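Long-range contact in putative secreted lipase (PDB 5H6B), which probably hydrolyses the ester bonds of triacylglycerols as a thermostable secreted lipase of the alpha/beta-hydrolase superfamily: residues S14-H28 and A50-S62. Residues are numbered along the deposited sequence; the frame is centred on the assembly and turned at random.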
# COMPACT_ATOMS: atom_id res chain seq x y z
N SER A 14 2.78 -11.21 20.85
CA SER A 14 2.13 -11.67 19.62
C SER A 14 1.46 -10.51 18.84
O SER A 14 0.71 -10.75 17.88
CB SER A 14 1.10 -12.75 19.96
OG SER A 14 0.16 -12.24 20.88
N ARG A 15 1.74 -9.28 19.25
CA ARG A 15 1.27 -8.07 18.55
C ARG A 15 2.23 -6.91 18.79
O ARG A 15 2.87 -6.84 19.84
CB ARG A 15 -0.12 -7.69 19.02
CG ARG A 15 -0.22 -7.44 20.51
CD ARG A 15 -1.61 -6.95 20.88
NE ARG A 15 -2.62 -7.99 20.70
CZ ARG A 15 -3.93 -7.80 20.85
NH1 ARG A 15 -4.41 -6.60 21.17
NH2 ARG A 15 -4.77 -8.82 20.67
N GLY A 16 2.32 -6.01 17.81
CA GLY A 16 3.25 -4.89 17.90
C GLY A 16 3.40 -4.14 16.59
O GLY A 16 2.90 -4.58 15.55
N TRP A 17 4.08 -2.99 16.66
CA TRP A 17 4.37 -2.19 15.49
C TRP A 17 5.88 -1.91 15.45
O TRP A 17 6.39 -1.18 16.29
CB TRP A 17 3.52 -0.90 15.48
CG TRP A 17 3.73 0.01 14.28
CD1 TRP A 17 4.36 -0.30 13.10
CD2 TRP A 17 3.31 1.37 14.16
NE1 TRP A 17 4.36 0.79 12.27
CE2 TRP A 17 3.72 1.83 12.89
CE3 TRP A 17 2.63 2.25 15.01
CZ2 TRP A 17 3.47 3.13 12.44
CZ3 TRP A 17 2.37 3.56 14.56
CH2 TRP A 17 2.79 3.97 13.28
N ASN A 18 6.56 -2.51 14.48
CA ASN A 18 8.01 -2.49 14.40
C ASN A 18 8.72 -3.05 15.64
O ASN A 18 9.86 -2.67 15.95
CB ASN A 18 8.51 -1.09 14.01
CG ASN A 18 8.12 -0.71 12.61
OD1 ASN A 18 7.83 -1.58 11.78
ND2 ASN A 18 8.11 0.57 12.32
N ASP A 19 8.05 -3.98 16.31
CA ASP A 19 8.63 -4.75 17.39
C ASP A 19 9.14 -6.05 16.75
O ASP A 19 8.35 -6.97 16.48
CB ASP A 19 7.58 -5.00 18.47
CG ASP A 19 8.09 -5.88 19.61
OD1 ASP A 19 9.17 -6.51 19.49
OD2 ASP A 19 7.37 -5.95 20.63
N TYR A 20 10.45 -6.13 16.54
CA TYR A 20 11.10 -7.31 15.94
C TYR A 20 11.23 -8.55 16.84
O TYR A 20 11.76 -9.56 16.41
CB TYR A 20 12.46 -6.91 15.34
CG TYR A 20 12.28 -6.04 14.12
CD1 TYR A 20 12.13 -4.64 14.23
CD2 TYR A 20 12.20 -6.62 12.84
CE1 TYR A 20 11.94 -3.85 13.10
CE2 TYR A 20 12.00 -5.83 11.71
CZ TYR A 20 11.88 -4.46 11.84
OH TYR A 20 11.68 -3.71 10.70
N SER A 21 10.75 -8.48 18.09
CA SER A 21 10.57 -9.67 18.92
C SER A 21 9.15 -10.26 18.76
O SER A 21 8.85 -11.30 19.36
CB SER A 21 10.86 -9.34 20.38
OG SER A 21 9.76 -8.66 20.98
N CYS A 22 8.30 -9.62 17.96
CA CYS A 22 6.93 -10.10 17.73
C CYS A 22 6.94 -11.44 16.99
O CYS A 22 7.76 -11.66 16.08
CB CYS A 22 6.08 -9.07 16.95
SG CYS A 22 4.29 -9.22 17.18
N LYS A 23 6.04 -12.32 17.43
CA LYS A 23 5.87 -13.67 16.87
C LYS A 23 4.39 -13.84 16.53
O LYS A 23 3.55 -13.86 17.43
CB LYS A 23 6.34 -14.75 17.87
CG LYS A 23 7.70 -15.37 17.55
CD LYS A 23 8.87 -14.46 17.92
CE LYS A 23 10.11 -14.82 17.11
NZ LYS A 23 11.27 -13.96 17.47
N PRO A 24 4.07 -13.93 15.22
CA PRO A 24 2.68 -14.06 14.77
C PRO A 24 1.96 -15.22 15.45
O PRO A 24 2.49 -16.33 15.48
CB PRO A 24 2.82 -14.33 13.27
CG PRO A 24 4.11 -13.74 12.88
CD PRO A 24 5.01 -13.82 14.08
N SER A 25 0.77 -14.96 15.97
CA SER A 25 -0.02 -15.98 16.63
C SER A 25 -0.62 -16.96 15.62
O SER A 25 -0.41 -16.83 14.40
CB SER A 25 -1.13 -15.33 17.44
OG SER A 25 -2.09 -14.82 16.55
N ALA A 26 -1.34 -17.95 16.12
CA ALA A 26 -1.98 -18.93 15.25
C ALA A 26 -3.21 -18.30 14.58
O ALA A 26 -3.51 -18.62 13.43
CB ALA A 26 -2.34 -20.20 16.02
N ALA A 27 -3.91 -17.42 15.29
CA ALA A 27 -5.02 -16.66 14.69
C ALA A 27 -4.56 -15.73 13.54
O ALA A 27 -5.28 -15.56 12.56
CB ALA A 27 -5.75 -15.86 15.76
N HIS A 28 -3.36 -15.16 13.66
CA HIS A 28 -2.80 -14.27 12.65
C HIS A 28 -1.34 -14.63 12.42
O HIS A 28 -0.44 -13.98 12.93
CB HIS A 28 -2.97 -12.82 13.08
CG HIS A 28 -4.40 -12.45 13.35
ND1 HIS A 28 -5.36 -12.48 12.37
CD2 HIS A 28 -5.03 -12.10 14.49
CE1 HIS A 28 -6.53 -12.14 12.88
NE2 HIS A 28 -6.36 -11.90 14.17
N ALA A 50 -1.93 1.13 11.75
CA ALA A 50 -1.03 0.23 12.49
C ALA A 50 -1.56 -0.15 13.87
O ALA A 50 -1.67 -1.34 14.15
CB ALA A 50 0.41 0.75 12.55
N PRO A 51 -1.93 0.85 14.71
CA PRO A 51 -2.63 0.50 15.97
C PRO A 51 -3.93 -0.29 15.79
O PRO A 51 -4.25 -1.14 16.60
CB PRO A 51 -2.96 1.86 16.60
CG PRO A 51 -2.01 2.81 15.99
CD PRO A 51 -1.68 2.29 14.61
N TYR A 52 -4.69 0.03 14.75
CA TYR A 52 -5.94 -0.67 14.45
C TYR A 52 -5.69 -2.16 14.20
O TYR A 52 -6.47 -3.00 14.65
CB TYR A 52 -6.56 -0.01 13.23
CG TYR A 52 -7.89 -0.53 12.75
CD1 TYR A 52 -7.96 -1.66 11.92
CD2 TYR A 52 -9.08 0.15 13.05
CE1 TYR A 52 -9.17 -2.12 11.44
CE2 TYR A 52 -10.30 -0.31 12.57
CZ TYR A 52 -10.33 -1.44 11.77
OH TYR A 52 -11.53 -1.91 11.30
N LEU A 53 -4.61 -2.49 13.50
CA LEU A 53 -4.24 -3.88 13.28
C LEU A 53 -3.59 -4.50 14.50
O LEU A 53 -3.82 -5.68 14.78
CB LEU A 53 -3.31 -4.01 12.07
CG LEU A 53 -3.97 -3.65 10.74
CD1 LEU A 53 -2.96 -3.81 9.61
CD2 LEU A 53 -5.21 -4.50 10.49
N VAL A 54 -2.79 -3.74 15.24
CA VAL A 54 -2.20 -4.23 16.49
C VAL A 54 -3.30 -4.65 17.47
O VAL A 54 -3.16 -5.68 18.14
CB VAL A 54 -1.25 -3.19 17.12
CG1 VAL A 54 -0.86 -3.56 18.55
CG2 VAL A 54 0.01 -3.06 16.27
N ASN A 55 -4.40 -3.90 17.53
CA ASN A 55 -5.53 -4.21 18.41
C ASN A 55 -6.35 -5.42 17.97
O ASN A 55 -7.16 -5.91 18.75
CB ASN A 55 -6.49 -3.02 18.54
CG ASN A 55 -5.83 -1.80 19.16
OD1 ASN A 55 -4.80 -1.89 19.83
ND2 ASN A 55 -6.42 -0.63 18.91
N ARG A 56 -6.19 -5.85 16.72
CA ARG A 56 -6.76 -7.10 16.23
C ARG A 56 -5.74 -8.26 16.22
O ARG A 56 -6.02 -9.32 15.65
CB ARG A 56 -7.36 -6.85 14.84
CG ARG A 56 -8.59 -5.95 14.93
CD ARG A 56 -8.93 -5.26 13.63
NE ARG A 56 -10.24 -4.60 13.74
CZ ARG A 56 -10.49 -3.46 14.38
NH1 ARG A 56 -9.51 -2.75 14.97
NH2 ARG A 56 -11.73 -3.00 14.41
N GLY A 57 -4.59 -8.06 16.86
CA GLY A 57 -3.63 -9.13 17.16
C GLY A 57 -2.57 -9.44 16.13
O GLY A 57 -1.99 -10.52 16.16
N TYR A 58 -2.29 -8.51 15.22
CA TYR A 58 -1.24 -8.70 14.21
C TYR A 58 0.09 -8.15 14.70
O TYR A 58 0.13 -7.15 15.43
CB TYR A 58 -1.62 -7.98 12.89
CG TYR A 58 -2.83 -8.56 12.17
CD1 TYR A 58 -4.12 -8.15 12.50
CD2 TYR A 58 -2.67 -9.49 11.15
CE1 TYR A 58 -5.22 -8.66 11.84
CE2 TYR A 58 -3.78 -10.02 10.49
CZ TYR A 58 -5.05 -9.60 10.84
OH TYR A 58 -6.14 -10.10 10.20
N CYS A 59 1.17 -8.82 14.28
CA CYS A 59 2.52 -8.25 14.26
C CYS A 59 2.65 -7.38 13.01
O CYS A 59 2.59 -7.91 11.88
CB CYS A 59 3.57 -9.37 14.21
SG CYS A 59 3.60 -10.45 15.66
N VAL A 60 2.81 -6.07 13.19
CA VAL A 60 2.78 -5.09 12.08
C VAL A 60 4.18 -4.48 11.92
O VAL A 60 4.89 -4.25 12.89
CB VAL A 60 1.72 -4.00 12.34
CG1 VAL A 60 1.65 -3.00 11.19
CG2 VAL A 60 0.35 -4.63 12.58
N PHE A 61 4.59 -4.26 10.68
CA PHE A 61 5.87 -3.64 10.35
C PHE A 61 5.65 -2.63 9.25
O PHE A 61 4.76 -2.83 8.41
CB PHE A 61 6.87 -4.70 9.89
CG PHE A 61 7.25 -5.67 10.97
CD1 PHE A 61 6.45 -6.78 11.23
CD2 PHE A 61 8.40 -5.46 11.75
CE1 PHE A 61 6.78 -7.67 12.24
CE2 PHE A 61 8.73 -6.35 12.75
CZ PHE A 61 7.93 -7.45 13.00
N SER A 62 6.42 -1.55 9.25
CA SER A 62 6.29 -0.50 8.23
C SER A 62 7.66 0.02 7.85
O SER A 62 8.47 0.28 8.73
CB SER A 62 5.44 0.64 8.76
OG SER A 62 6.07 1.27 9.87
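The indole of W17 meets A50 over one face and S62 at its edge. A50 CB sits above the centre of the six-membered ring of W17, 3.5 Å from its centroid, in a CH-pi contact. At the edge, W17 NE1 donates to S62 OG (3.0 Å), which lies near the ring plane, so methyl and hydroxyl together help to hold the tilt and rotation of the indole. The W17 chi1 of -179° places CG opposite the backbone N and carries the ring over A50 and beside P51. The imidazole of H28 meets one face of the Y58 ring obliquely, the centroids 4.0 Å apart and the planes inclined at 31°, with H28 CB making a CH-pi contact over the same ring; A27 CB lies on the opposite imidazole face. F61 brings CE2 over one face of Y20, 3.5 Å from Y20 CE2, while the guanidinium of R15 has V54 O and G57 on one face.

The backbones illustrate how a short edge strand is secured. G16 and W17 pair in parallel with C59 and V60: V60 N donates to G16 O (2.8 Å), and N18 N to V60 O (2.9 Å). The N18 amide prolongs this pattern beyond the strand, OD1 taking S62 N on a lone pair in the carbonyl plane (2.9 Å) and ND2 reaching S62 OG. That hydroxyl thus receives two N-H groups and is also bonded to S42 O. Covalent closure comes from the C22-C59 disulfide (chi3 -77°), tying the loop after strand 16-17 to the beginning of strand 59-63.

In this alpha/beta-hydrolase fold, strand 16-17 is an outermost strand of the parallel sheet, with 59-63 between it and 32-35. On the V60 face, W17 packs on helix 49-54, which a Schellman motif at G57 terminates; F61 and Y20 turn instead to F90 of helix 80-98.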